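Local coordinates for GCN5-related N-acetyltransferase (Anabaena variabilis, PDB 2OZG), which binds coenzyme A and probably transfers acetyl groups to amines, perhaps of aminoglycosides, as a member of the GCN5-related N-acetyltransferase family, at residues G191-Y204 with F218-R232. Numbering follows the deposited sequence.
Sequences GLNRTLDTETLYSY and FTQERTRDGSILRIR
In the antiparallel meander of strands 202-206, 211-222 and 227-236, within the second GNAT-family region, Tyr202 and Phe218 form a hydrogen-bonded pair. Tyr202 N donates to Phe218 O and Phe218 N to Tyr202 O, both at 2.8 Å. Both side chains lie on one face of the sheet; Phe218, with CG between its backbone N and carbonyl carbon (chi1 72°), turns its ring toward Tyr202. Tyr202 CB then lies over the ring face, 3.5 Å from its centroid, a CH-pi contact, while the two rings are slid apart and barely overlap. Tyr204 meets Phe218 rim to rim and completes an aromatic cluster that Phe248 of helix 239-250 joins. Beyond the pair, a water links the side chains of Tyr202 and Gln220: its O lies 3.0 Å from Gln220 OE1, to which it donates, and 2.9 Å from Tyr202 OH.

The end of helix 186-192 and the loop that follows are gripped from the third strand by Arg232, whose chain bends at chi3 (62°) and lays one guanidinium face against Leu201 CD1. Its NH1 is shared by two backbone carbonyls near the guanidinium plane: Leu192 O at 2.8 Å, through a bent bond, and Arg194 O at 2.9 Å, through an almost straight one (179°).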
ATOM      1  N   GLY A 191     -16.377 -11.680 -27.567  1.00 34.47           N
ATOM      2  CA  GLY A 191     -15.725 -11.002 -26.457  1.00 36.25           C
ATOM      3  C   GLY A 191     -14.319 -11.465 -26.290  1.00 34.20           C
ATOM      4  O   GLY A 191     -13.450 -10.657 -26.034  1.00 37.23           O
ATOM      5  N   LEU A 192     -14.083 -12.764 -26.468  1.00 33.41           N
ATOM      6  CA  LEU A 192     -12.736 -13.338 -26.358  1.00 34.79           C
ATOM      7  C   LEU A 192     -11.782 -12.864 -27.417  1.00 34.88           C
ATOM      8  O   LEU A 192     -10.604 -12.759 -27.204  1.00 35.64           O
ATOM      9  CB  LEU A 192     -12.794 -14.856 -26.462  1.00 32.89           C
ATOM     10  CG  LEU A 192     -13.322 -15.602 -25.236  1.00 39.76           C
ATOM     11  CD1 LEU A 192     -13.610 -17.042 -25.584  1.00 39.53           C
ATOM     12  CD2 LEU A 192     -12.362 -15.505 -24.077  1.00 43.59           C
ATOM     13  N   ASN A 193     -12.306 -12.623 -28.594  1.00 37.93           N
ATOM     14  CA  ASN A 193     -11.501 -12.133 -29.702  1.00 39.11           C
ATOM     15  C   ASN A 193     -11.336 -10.590 -29.654  1.00 40.47           C
ATOM     16  O   ASN A 193     -10.645  -9.995 -30.475  1.00 41.16           O
ATOM     17  CB  ASN A 193     -12.172 -12.612 -30.983  1.00 36.65           C
ATOM     18  CG  ASN A 193     -11.303 -12.481 -32.173  1.00 45.92           C
ATOM     19  OD1 ASN A 193     -10.204 -13.020 -32.229  1.00 51.45           O
ATOM     20  ND2 ASN A 193     -11.786 -11.756 -33.156  1.00 58.50           N
ATOM     21  N   ARG A 194     -11.941  -9.938 -28.671  1.00 41.09           N
ATOM     22  CA  ARG A 194     -11.929  -8.492 -28.616  1.00 43.41           C
ATOM     23  C   ARG A 194     -10.885  -7.959 -27.669  1.00 44.35           C
ATOM     24  O   ARG A 194     -10.792  -8.393 -26.504  1.00 45.06           O
ATOM     25  CB  ARG A 194     -13.297  -8.026 -28.147  1.00 43.56           C
ATOM     26  CG  ARG A 194     -13.538  -6.511 -28.074  1.00 49.82           C
ATOM     27  CD  ARG A 194     -14.961  -6.319 -27.479  1.00 50.23           C
ATOM     28  NE  ARG A 194     -16.018  -6.825 -28.371  1.00 57.88           N
ATOM     29  CZ  ARG A 194     -17.202  -7.310 -27.974  1.00 52.31           C
ATOM     30  NH1 ARG A 194     -17.506  -7.419 -26.680  1.00 51.10           N
ATOM     31  NH2 ARG A 194     -18.073  -7.717 -28.886  1.00 55.85           N
ATOM     32  N   THR A 195     -10.096  -7.016 -28.159  1.00 42.34           N
ATOM     33  CA  THR A 195      -9.100  -6.368 -27.335  1.00 43.63           C
ATOM     34  C   THR A 195      -9.054  -4.865 -27.603  1.00 45.48           C
ATOM     35  O   THR A 195      -9.551  -4.366 -28.614  1.00 48.21           O
ATOM     36  CB  THR A 195      -7.672  -6.885 -27.675  1.00 42.22           C
ATOM     37  OG1 THR A 195      -7.427  -6.698 -29.068  1.00 41.04           O
ATOM     38  CG2 THR A 195      -7.524  -8.367 -27.342  1.00 41.33           C
ATOM     39  N   LEU A 196      -8.424  -4.173 -26.674  1.00 46.94           N
ATOM     40  CA  LEU A 196      -8.084  -2.777 -26.823  1.00 47.84           C
ATOM     41  C   LEU A 196      -7.085  -2.608 -27.995  1.00 47.04           C
ATOM     42  O   LEU A 196      -6.263  -3.515 -28.263  1.00 40.98           O
ATOM     43  CB  LEU A 196      -7.421  -2.328 -25.504  1.00 48.69           C
ATOM     44  CG  LEU A 196      -8.306  -2.518 -24.253  1.00 47.36           C
ATOM     45  CD1 LEU A 196      -7.612  -2.233 -22.923  1.00 53.06           C
ATOM     46  CD2 LEU A 196      -9.546  -1.649 -24.405  1.00 53.58           C
ATOM     47  N   ASP A 197      -7.148  -1.449 -28.672  1.00 50.32           N
ATOM     48  CA  ASP A 197      -6.168  -1.064 -29.743  1.00 54.33           C
ATOM     49  C   ASP A 197      -4.747  -1.158 -29.190  1.00 56.85           C
ATOM     50  O   ASP A 197      -3.803  -1.494 -29.902  1.00 59.94           O
ATOM     51  CB  ASP A 197      -6.401   0.350 -30.264  1.00 55.96           C
ATOM     52  CG  ASP A 197      -7.645   0.470 -31.132  1.00 61.95           C
ATOM     53  OD1 ASP A 197      -8.685  -0.119 -30.777  1.00 63.93           O
ATOM     54  OD2 ASP A 197      -7.583   1.200 -32.153  1.00 65.05           O
ATOM     55  N   THR A 198      -4.658  -0.819 -27.905  1.00 58.71           N
ATOM     56  CA  THR A 198      -3.518  -0.980 -27.019  1.00 58.80           C
ATOM     57  C   THR A 198      -2.867  -2.353 -27.136  1.00 59.21           C
ATOM     58  O   THR A 198      -1.642  -2.482 -27.165  1.00 62.96           O
ATOM     59  CB  THR A 198      -4.112  -1.043 -25.562  1.00 58.07           C
ATOM     60  OG1 THR A 198      -5.003   0.052 -25.336  1.00 67.87           O
ATOM     61  CG2 THR A 198      -3.069  -1.165 -24.452  1.00 57.62           C
ATOM     62  N   GLU A 199      -3.707  -3.382 -27.195  1.00 57.04           N
ATOM     63  CA  GLU A 199      -3.232  -4.739 -26.989  1.00 55.26           C
ATOM     64  C   GLU A 199      -3.389  -5.761 -28.131  1.00 51.95           C
ATOM     65  O   GLU A 199      -4.199  -5.621 -29.058  1.00 49.37           O
ATOM     66  CB  GLU A 199      -3.808  -5.261 -25.651  1.00 53.75           C
ATOM     67  CG  GLU A 199      -5.327  -5.425 -25.623  1.00 61.10           C
ATOM     68  CD  GLU A 199      -5.927  -5.670 -24.232  1.00 58.81           C
ATOM     69  OE1 GLU A 199      -5.171  -5.585 -23.237  1.00 59.72           O
ATOM     70  OE2 GLU A 199      -7.164  -5.930 -24.146  1.00 65.37           O
ATOM     71  N   THR A 200      -2.530  -6.769 -28.040  1.00 48.89           N
ATOM     72  CA  THR A 200      -2.450  -7.827 -29.003  1.00 45.38           C
ATOM     73  C   THR A 200      -3.011  -9.068 -28.334  1.00 41.78           C
ATOM     74  O   THR A 200      -2.817  -9.302 -27.135  1.00 36.07           O
ATOM     75  CB  THR A 200      -0.988  -8.055 -29.462  1.00 45.34           C
ATOM     76  OG1 THR A 200      -0.462  -6.827 -29.987  1.00 43.18           O
ATOM     77  CG2 THR A 200      -0.901  -9.152 -30.537  1.00 44.58           C
ATOM     78  N   LEU A 201      -3.744  -9.822 -29.139  1.00 38.13           N
ATOM     79  CA  LEU A 201      -4.354 -11.043 -28.708  1.00 37.42           C
ATOM     80  C   LEU A 201      -3.455 -12.158 -29.189  1.00 32.94           C
ATOM     81  O   LEU A 201      -3.086 -12.224 -30.371  1.00 33.67           O
ATOM     82  CB  LEU A 201      -5.729 -11.180 -29.343  1.00 39.71           C
ATOM     83  CG  LEU A 201      -6.569 -12.348 -28.842  1.00 40.78           C
ATOM     84  CD1 LEU A 201      -6.936 -12.203 -27.351  1.00 32.25           C
ATOM     85  CD2 LEU A 201      -7.807 -12.464 -29.669  1.00 43.49           C
ATOM     86  N   TYR A 202      -3.082 -13.037 -28.286  1.00 30.53           N
ATOM     87  CA  TYR A 202      -2.238 -14.171 -28.641  1.00 30.40           C
ATOM     88  C   TYR A 202      -3.095 -15.441 -28.479  1.00 29.10           C
ATOM     89  O   TYR A 202      -3.868 -15.606 -27.504  1.00 33.46           O
ATOM     90  CB  TYR A 202      -1.000 -14.184 -27.720  1.00 32.28           C
ATOM     91  CG  TYR A 202      -0.152 -12.967 -27.880  1.00 27.92           C
ATOM     92  CD1 TYR A 202       0.745 -12.860 -28.955  1.00 28.61           C
ATOM     93  CD2 TYR A 202      -0.263 -11.899 -27.020  1.00 31.76           C
ATOM     94  CE1 TYR A 202       1.494 -11.741 -29.145  1.00 30.54           C
ATOM     95  CE2 TYR A 202       0.501 -10.737 -27.211  1.00 31.98           C
ATOM     96  CZ  TYR A 202       1.386 -10.677 -28.251  1.00 33.99           C
ATOM     97  OH  TYR A 202       2.142  -9.553 -28.446  1.00 32.92           O
ATOM     98  N   SER A 203      -2.958 -16.328 -29.430  1.00 27.36           N
ATOM     99  CA  SER A 203      -3.683 -17.605 -29.486  1.00 29.72           C
ATOM    100  C   SER A 203      -2.724 -18.685 -29.994  1.00 30.55           C
ATOM    101  O   SER A 203      -2.064 -18.511 -31.030  1.00 35.58           O
ATOM    102  CB  SER A 203      -4.787 -17.484 -30.522  1.00 31.71           C
ATOM    103  OG  SER A 203      -5.748 -16.581 -30.118  1.00 39.33           O
ATOM    104  N   TYR A 204      -2.631 -19.791 -29.271  1.00 31.00           N
ATOM    105  CA  TYR A 204      -1.753 -20.887 -29.632  1.00 31.12           C
ATOM    106  C   TYR A 204      -2.551 -22.162 -29.505  1.00 32.69           C
ATOM    107  O   TYR A 204      -3.374 -22.273 -28.603  1.00 31.47           O
ATOM    108  CB  TYR A 204      -0.596 -20.955 -28.599  1.00 30.31           C
ATOM    109  CG  TYR A 204       0.453 -19.888 -28.801  1.00 26.55           C
ATOM    110  CD1 TYR A 204       0.230 -18.576 -28.399  1.00 30.11           C
ATOM    111  CD2 TYR A 204       1.689 -20.200 -29.356  1.00 33.86           C
ATOM    112  CE1 TYR A 204       1.163 -17.630 -28.581  1.00 28.01           C
ATOM    113  CE2 TYR A 204       2.655 -19.227 -29.564  1.00 28.83           C
ATOM    114  CZ  TYR A 204       2.377 -17.952 -29.199  1.00 34.87           C
ATOM    115  OH  TYR A 204       3.356 -17.009 -29.360  1.00 35.50           O
ATOM    116  N   PHE A 218      -4.546 -15.461 -24.796  1.00 32.53           N
ATOM    117  CA  PHE A 218      -4.093 -14.544 -23.796  1.00 33.86           C
ATOM    118  C   PHE A 218      -3.723 -13.178 -24.293  1.00 30.18           C
ATOM    119  O   PHE A 218      -3.588 -12.923 -25.508  1.00 30.23           O
ATOM    120  CB  PHE A 218      -2.970 -15.223 -23.009  1.00 32.11           C
ATOM    121  CG  PHE A 218      -1.649 -15.365 -23.782  1.00 36.64           C
ATOM    122  CD1 PHE A 218      -0.731 -14.321 -23.788  1.00 37.40           C
ATOM    123  CD2 PHE A 218      -1.340 -16.521 -24.488  1.00 23.63           C
ATOM    124  CE1 PHE A 218       0.454 -14.396 -24.510  1.00 34.93           C
ATOM    125  CE2 PHE A 218      -0.113 -16.621 -25.166  1.00 26.65           C
ATOM    126  CZ  PHE A 218       0.775 -15.543 -25.154  1.00 24.50           C
ATOM    127  N   THR A 219      -3.605 -12.269 -23.343  1.00 31.12           N
ATOM    128  CA  THR A 219      -3.119 -10.917 -23.586  1.00 32.59           C
ATOM    129  C   THR A 219      -1.977 -10.666 -22.588  1.00 29.00           C
ATOM    130  O   THR A 219      -1.789 -11.431 -21.627  1.00 28.72           O
ATOM    131  CB  THR A 219      -4.202  -9.810 -23.372  1.00 35.30           C
ATOM    132  OG1 THR A 219      -4.727  -9.901 -22.049  1.00 32.14           O
ATOM    133  CG2 THR A 219      -5.334  -9.915 -24.378  1.00 38.68           C
ATOM    134  N   GLN A 220      -1.180  -9.646 -22.834  1.00 28.05           N
ATOM    135  CA  GLN A 220      -0.096  -9.320 -21.942  1.00 30.03           C
ATOM    136  C   GLN A 220      -0.181  -7.827 -21.776  1.00 33.40           C
ATOM    137  O   GLN A 220      -0.550  -7.134 -22.718  1.00 32.09           O
ATOM    138  CB  GLN A 220       1.256  -9.573 -22.609  1.00 32.99           C
ATOM    139  CG  GLN A 220       1.458 -10.904 -23.246  1.00 36.32           C
ATOM    140  CD  GLN A 220       2.876 -11.009 -23.752  1.00 28.87           C
ATOM    141  OE1 GLN A 220       3.337 -10.177 -24.574  1.00 33.58           O
ATOM    142  NE2 GLN A 220       3.592 -11.981 -23.239  1.00 37.69           N
ATOM    143  N   GLU A 221       0.301  -7.327 -20.652  1.00 32.52           N
ATOM    144  CA  GLU A 221       0.356  -5.888 -20.441  1.00 35.16           C
ATOM    145  C   GLU A 221       1.335  -5.588 -19.356  1.00 33.20           C
ATOM    146  O   GLU A 221       1.669  -6.458 -18.568  1.00 33.19           O
ATOM    147  CB  GLU A 221      -1.022  -5.323 -20.051  1.00 35.25           C
ATOM    148  CG  GLU A 221      -1.684  -6.053 -18.903  1.00 42.99           C
ATOM    149  CD  GLU A 221      -3.069  -5.486 -18.551  1.00 45.32           C
ATOM    150  OE1 GLU A 221      -3.149  -4.262 -18.342  1.00 45.51           O
ATOM    151  OE2 GLU A 221      -4.053  -6.272 -18.488  1.00 45.18           O
ATOM    152  N   ARG A 222       1.779  -4.331 -19.323  1.00 36.95           N
ATOM    153  CA  ARG A 222       2.630  -3.811 -18.267  1.00 45.55           C
ATOM    154  C   ARG A 222       1.783  -2.859 -17.448  1.00 50.71           C
ATOM    155  O   ARG A 222       1.133  -1.982 -18.012  1.00 50.56           O
ATOM    156  CB  ARG A 222       3.797  -3.033 -18.821  1.00 45.53           C
ATOM    157  CG  ARG A 222       4.749  -3.917 -19.541  1.00 51.58           C
ATOM    158  CD  ARG A 222       6.072  -3.185 -19.832  1.00 56.95           C
ATOM    159  NE  ARG A 222       6.980  -4.120 -20.476  1.00 57.22           N
ATOM    160  CZ  ARG A 222       7.677  -5.056 -19.837  1.00 52.91           C
ATOM    161  NH1 ARG A 222       7.627  -5.171 -18.512  1.00 50.89           N
ATOM    162  NH2 ARG A 222       8.438  -5.885 -20.520  1.00 54.62           N
ATOM    163  N   THR A 223       1.792  -3.037 -16.130  1.00 55.93           N
ATOM    164  CA  THR A 223       1.016  -2.193 -15.216  1.00 61.02           C
ATOM    165  C   THR A 223       1.978  -1.448 -14.294  1.00 62.95           C
ATOM    166  O   THR A 223       3.194  -1.433 -14.553  1.00 62.42           O
ATOM    167  CB  THR A 223       0.044  -3.062 -14.392  1.00 61.45           C
ATOM    168  OG1 THR A 223       0.762  -3.770 -13.368  1.00 57.93           O
ATOM    169  CG2 THR A 223      -0.706  -4.050 -15.318  1.00 57.23           C
ATOM    170  N   ARG A 224       1.437  -0.800 -13.254  1.00 66.17           N
ATOM    171  CA  ARG A 224       2.260  -0.116 -12.228  1.00 66.77           C
ATOM    172  C   ARG A 224       2.976  -1.193 -11.418  1.00 68.68           C
ATOM    173  O   ARG A 224       4.160  -1.089 -11.157  1.00 68.08           O
ATOM    174  CB  ARG A 224       1.399   0.742 -11.292  1.00 66.53           C
ATOM    175  N   ASP A 225       2.237  -2.251 -11.079  1.00 71.20           N
ATOM    176  CA  ASP A 225       2.761  -3.388 -10.316  1.00 72.39           C
ATOM    177  C   ASP A 225       3.846  -4.184 -11.059  1.00 71.29           C
ATOM    178  O   ASP A 225       4.724  -4.793 -10.415  1.00 74.59           O
ATOM    179  CB  ASP A 225       1.617  -4.353  -9.928  1.00 73.30           C
ATOM    180  CG  ASP A 225       0.583  -3.716  -8.968  1.00 80.36           C
ATOM    181  OD1 ASP A 225       0.884  -2.659  -8.354  1.00 79.68           O
ATOM    182  OD2 ASP A 225      -0.528  -4.291  -8.821  1.00 84.94           O
ATOM    183  N   GLY A 226       3.803  -4.172 -12.394  1.00 65.17           N
ATOM    184  CA  GLY A 226       4.732  -4.975 -13.204  1.00 58.68           C
ATOM    185  C   GLY A 226       4.050  -5.556 -14.436  1.00 51.94           C
ATOM    186  O   GLY A 226       3.120  -4.975 -14.977  1.00 51.53           O
ATOM    187  N   SER A 227       4.515  -6.702 -14.900  1.00 44.60           N
ATOM    188  CA  SER A 227       3.959  -7.266 -16.108  1.00 39.65           C
ATOM    189  C   SER A 227       3.059  -8.458 -15.827  1.00 35.16           C
ATOM    190  O   SER A 227       3.247  -9.244 -14.914  1.00 32.97           O
ATOM    191  CB  SER A 227       5.039  -7.624 -17.109  1.00 40.84           C
ATOM    192  OG  SER A 227       5.866  -8.612 -16.567  1.00 39.92           O
ATOM    193  N   ILE A 228       2.054  -8.581 -16.651  1.00 32.59           N
ATOM    194  CA  ILE A 228       1.068  -9.634 -16.438  1.00 31.02           C
ATOM    195  C   ILE A 228       0.594 -10.223 -17.751  1.00 32.82           C
ATOM    196  O   ILE A 228       0.431  -9.525 -18.751  1.00 30.54           O
ATOM    197  CB  ILE A 228      -0.111  -9.054 -15.655  1.00 31.28           C
ATOM    198  CG1 ILE A 228      -1.120 -10.098 -15.310  1.00 33.93           C
ATOM    199  CG2 ILE A 228      -0.827  -7.936 -16.469  1.00 35.79           C
ATOM    200  CD1 ILE A 228      -1.996  -9.670 -14.086  1.00 37.89           C
ATOM    201  N   LEU A 229       0.425 -11.532 -17.730  1.00 30.33           N
ATOM    202  CA  LEU A 229      -0.079 -12.241 -18.853  1.00 27.01           C
ATOM    203  C   LEU A 229      -1.406 -12.761 -18.390  1.00 28.92           C
ATOM    204  O   LEU A 229      -1.490 -13.512 -17.401  1.00 29.46           O
ATOM    205  CB  LEU A 229       0.885 -13.352 -19.236  1.00 29.86           C
ATOM    206  CG  LEU A 229       0.520 -14.183 -20.470  1.00 31.49           C
ATOM    207  CD1 LEU A 229       1.795 -14.755 -21.131  1.00 34.44           C
ATOM    208  CD2 LEU A 229      -0.482 -15.264 -20.219  1.00 27.75           C
ATOM    209  N   ARG A 230      -2.463 -12.354 -19.067  1.00 29.67           N
ATOM    210  CA  ARG A 230      -3.825 -12.755 -18.627  1.00 31.65           C
ATOM    211  C   ARG A 230      -4.382 -13.789 -19.593  1.00 29.66           C
ATOM    212  O   ARG A 230      -4.673 -13.461 -20.750  1.00 30.87           O
ATOM    213  CB  ARG A 230      -4.737 -11.535 -18.583  1.00 33.31           C
ATOM    214  CG  ARG A 230      -4.201 -10.336 -17.783  1.00 28.69           C
ATOM    215  CD  ARG A 230      -5.231  -9.186 -17.774  1.00 37.76           C
ATOM    216  NE  ARG A 230      -4.719  -7.974 -17.131  1.00 37.71           N
ATOM    217  CZ  ARG A 230      -4.840  -7.716 -15.827  1.00 44.68           C
ATOM    218  NH1 ARG A 230      -5.361  -8.598 -15.010  1.00 44.35           N
ATOM    219  NH2 ARG A 230      -4.359  -6.591 -15.318  1.00 47.49           N
ATOM    220  N   ILE A 231      -4.511 -15.044 -19.139  1.00 31.97           N
ATOM    221  CA  ILE A 231      -5.062 -16.094 -19.947  1.00 28.77           C
ATOM    222  C   ILE A 231      -6.592 -15.979 -19.898  1.00 33.30           C
ATOM    223  O   ILE A 231      -7.196 -16.163 -18.853  1.00 31.56           O
ATOM    224  CB  ILE A 231      -4.598 -17.478 -19.468  1.00 30.86           C
ATOM    225  CG1 ILE A 231      -3.069 -17.628 -19.608  1.00 34.66           C
ATOM    226  CG2 ILE A 231      -5.283 -18.568 -20.259  1.00 31.85           C
ATOM    227  CD1 ILE A 231      -2.474 -18.880 -18.955  1.00 34.38           C
ATOM    228  N   ARG A 232      -7.232 -15.711 -21.035  1.00 34.06           N
ATOM    229  CA  ARG A 232      -8.702 -15.566 -21.035  1.00 34.53           C
ATOM    230  C   ARG A 232      -9.435 -16.832 -21.377  1.00 34.85           C
ATOM    231  O   ARG A 232     -10.592 -16.960 -21.018  1.00 36.45           O
ATOM    232  CB  ARG A 232      -9.173 -14.442 -21.931  1.00 36.42           C
ATOM    233  CG  ARG A 232      -8.595 -14.458 -23.302  1.00 33.95           C
ATOM    234  CD  ARG A 232      -9.076 -13.285 -24.195  1.00 36.24           C
ATOM    235  NE  ARG A 232      -8.704 -11.966 -23.701  1.00 33.95           N
ATOM    236  CZ  ARG A 232      -9.116 -10.827 -24.273  1.00 33.65           C
ATOM    237  NH1 ARG A 232      -9.909 -10.849 -25.340  1.00 34.16           N
ATOM    238  NH2 ARG A 232      -8.750  -9.676 -23.795  1.00 42.99           N
TER
HETATM  239  O   HOH W   1      -6.198  -6.951 -21.324  1.00 60.85           O
HETATM  240  O   HOH W   2      -1.496  -8.403 -25.324  1.00 37.48           O
HETATM  241  O   HOH W   3       2.160  -7.870 -26.113  1.00 38.50           O